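Local structure of putative glucoamylase (Bacteroides uniformis, 4GL3) at residues H98-H103 / D120-V125. The protein is a putative glucoamylase of the six-hairpin glycosidase clan and probably hydrolyses glycosidic bonds in carbohydrates. Numbering follows the deposited sequence.
Sequences HGMWAH and DGADIV
W101 O accepts a nearly straight bond from D123 N (3.0 Å, 177° at the hydrogen), tying the loop after helix 75-90 to the N-cap of helix 124-140, in a fold consistent with the (alpha/alpha)6 toroid of six-hairpin glycosidases. One residue along, A102 CA passes 3.1 Å from G121 O in a CA-H...O contact. Water 1 donates to that same carbonyl and accepts from H103 N, so one water bridges H103 N and G121 O. D123 carries the polar side of the contact. Its CB sits 3.7 Å from H103 N, and CG, anti to the backbone N (chi1 -179°), extends the carboxylate alongside the H103 side chain, the two pointing the same way with ring and carboxylate planes 83° apart. OD1 turns back to cap the helix, taking a weak bond from V125 N and another from E126 N. OD2 approaches H103 CB and receives a weak bond from W176 NE1. Toward the other end the contact is apolar: the selenomethionine M100 sets CB against A122 CB (3.8 Å), then its CG meets I124 CG2 at 3.7 Å, the two side chains crossing at a slant. H103 stacks on F115 and lies near bound glycerol and Tris, probably from the crystallisation liquor, though such molecules often mark pockets. In the plane of its ring, ND1 meets water 2 at 2.8 Å, and that water donates to D123 OD2 at 2.6 Å.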
loop_
_atom_site.group_PDB
_atom_site.type_symbol
_atom_site.label_atom_id
_atom_site.label_comp_id
_atom_site.label_asym_id
_atom_site.label_seq_id
_atom_site.Cartn_x
_atom_site.Cartn_y
_atom_site.Cartn_z
ATOM N N HIS A 98 -10.669 -11.725 -15.979
ATOM C CA HIS A 98 -11.212 -10.436 -16.417
ATOM C C HIS A 98 -10.165 -9.313 -16.265
ATOM O O HIS A 98 -10.482 -8.203 -15.872
ATOM C CB HIS A 98 -12.526 -10.127 -15.722
ATOM C CG HIS A 98 -13.677 -10.995 -16.187
ATOM N ND1 HIS A 98 -14.478 -10.651 -17.250
ATOM C CD2 HIS A 98 -14.186 -12.156 -15.687
ATOM C CE1 HIS A 98 -15.397 -11.599 -17.430
ATOM N NE2 HIS A 98 -15.233 -12.522 -16.497
ATOM N N GLY A 99 -8.924 -9.654 -16.581
ATOM C CA GLY A 99 -7.774 -8.770 -16.495
ATOM C C GLY A 99 -7.145 -8.615 -15.119
ATOM O O GLY A 99 -6.136 -7.904 -14.981
HETATM N N MSE A 100 -7.736 -9.236 -14.098
HETATM C CA MSE A 100 -7.263 -9.067 -12.734
HETATM C C MSE A 100 -6.505 -10.312 -12.331
HETATM O O MSE A 100 -6.743 -11.412 -12.879
HETATM C CB MSE A 100 -8.406 -8.831 -11.776
HETATM C CG MSE A 100 -9.391 -7.730 -12.173
HETATM SE SE MSE A 100 -8.477 -5.988 -12.146
HETATM C CE MSE A 100 -9.994 -4.935 -12.677
ATOM N N TRP A 101 -5.627 -10.163 -11.343
ATOM C CA TRP A 101 -4.959 -11.309 -10.718
ATOM C C TRP A 101 -5.576 -11.651 -9.370
ATOM O O TRP A 101 -6.298 -10.830 -8.768
ATOM C CB TRP A 101 -3.444 -11.009 -10.560
ATOM C CG TRP A 101 -2.787 -10.563 -11.849
ATOM C CD1 TRP A 101 -2.345 -11.354 -12.846
ATOM C CD2 TRP A 101 -2.524 -9.201 -12.270
ATOM N NE1 TRP A 101 -1.765 -10.582 -13.859
ATOM C CE2 TRP A 101 -1.893 -9.260 -13.519
ATOM C CE3 TRP A 101 -2.746 -7.957 -11.700
ATOM C CZ2 TRP A 101 -1.526 -8.133 -14.200
ATOM C CZ3 TRP A 101 -2.386 -6.820 -12.387
ATOM C CH2 TRP A 101 -1.749 -6.916 -13.608
ATOM N N ALA A 102 -5.256 -12.863 -8.914
ATOM C CA ALA A 102 -5.486 -13.326 -7.555
ATOM C C ALA A 102 -4.618 -12.566 -6.511
ATOM O O ALA A 102 -3.676 -11.839 -6.867
ATOM C CB ALA A 102 -5.312 -14.853 -7.451
ATOM N N HIS A 103 -5.014 -12.657 -5.236
ATOM C CA HIS A 103 -4.248 -12.097 -4.118
ATOM C C HIS A 103 -2.862 -12.778 -4.108
ATOM O O HIS A 103 -1.839 -12.107 -4.059
ATOM C CB HIS A 103 -5.052 -12.303 -2.850
ATOM C CG HIS A 103 -4.469 -11.709 -1.596
ATOM N ND1 HIS A 103 -5.240 -11.526 -0.453
ATOM C CD2 HIS A 103 -3.213 -11.308 -1.274
ATOM C CE1 HIS A 103 -4.474 -11.010 0.504
ATOM N NE2 HIS A 103 -3.240 -10.877 0.034
ATOM N N ASP A 120 -10.485 -17.676 -4.680
ATOM C CA ASP A 120 -9.558 -18.391 -5.553
ATOM C C ASP A 120 -9.564 -17.873 -6.962
ATOM O O ASP A 120 -9.225 -18.606 -7.907
ATOM C CB ASP A 120 -9.932 -19.896 -5.558
ATOM C CG ASP A 120 -11.350 -20.170 -6.161
ATOM O OD1 ASP A 120 -12.110 -19.190 -6.393
ATOM O OD2 ASP A 120 -11.643 -21.370 -6.407
ATOM N N GLY A 121 -10.017 -16.636 -7.125
ATOM C CA GLY A 121 -10.023 -15.957 -8.403
ATOM C C GLY A 121 -9.429 -14.567 -8.296
ATOM O O GLY A 121 -8.451 -14.365 -7.609
ATOM N N ALA A 122 -10.064 -13.615 -8.972
ATOM C CA ALA A 122 -9.661 -12.230 -8.951
ATOM C C ALA A 122 -9.804 -11.637 -7.533
ATOM O O ALA A 122 -10.772 -11.931 -6.797
ATOM C CB ALA A 122 -10.480 -11.390 -9.953
ATOM N N ASP A 123 -8.807 -10.815 -7.192
ATOM C CA ASP A 123 -8.855 -9.875 -6.052
ATOM C C ASP A 123 -8.548 -8.502 -6.609
ATOM O O ASP A 123 -7.381 -8.204 -7.040
ATOM C CB ASP A 123 -7.854 -10.279 -4.971
ATOM C CG ASP A 123 -7.876 -9.358 -3.769
ATOM O OD1 ASP A 123 -8.040 -8.114 -3.962
ATOM O OD2 ASP A 123 -7.812 -9.885 -2.644
ATOM N N ILE A 124 -9.571 -7.655 -6.721
ATOM C CA ILE A 124 -9.341 -6.407 -7.423
ATOM C C ILE A 124 -8.671 -5.332 -6.585
ATOM O O ILE A 124 -8.183 -4.327 -7.159
ATOM C CB ILE A 124 -10.586 -5.817 -8.137
ATOM C CG1 ILE A 124 -11.605 -5.237 -7.158
ATOM C CG2 ILE A 124 -11.227 -6.884 -9.033
ATOM C CD1 ILE A 124 -12.687 -4.447 -7.929
ATOM N N VAL A 125 -8.666 -5.498 -5.258
ATOM C CA VAL A 125 -7.966 -4.537 -4.389
ATOM C C VAL A 125 -6.465 -4.796 -4.560
ATOM O O VAL A 125 -5.698 -3.885 -4.844
ATOM C CB VAL A 125 -8.400 -4.641 -2.909
ATOM C CG1 VAL A 125 -7.479 -3.752 -2.044
ATOM C CG2 VAL A 125 -9.903 -4.266 -2.757
HETATM O O HOH W 1 -7.649 -14.320 -4.865
HETATM O O HOH W 2 -7.976 -11.801 -0.899
#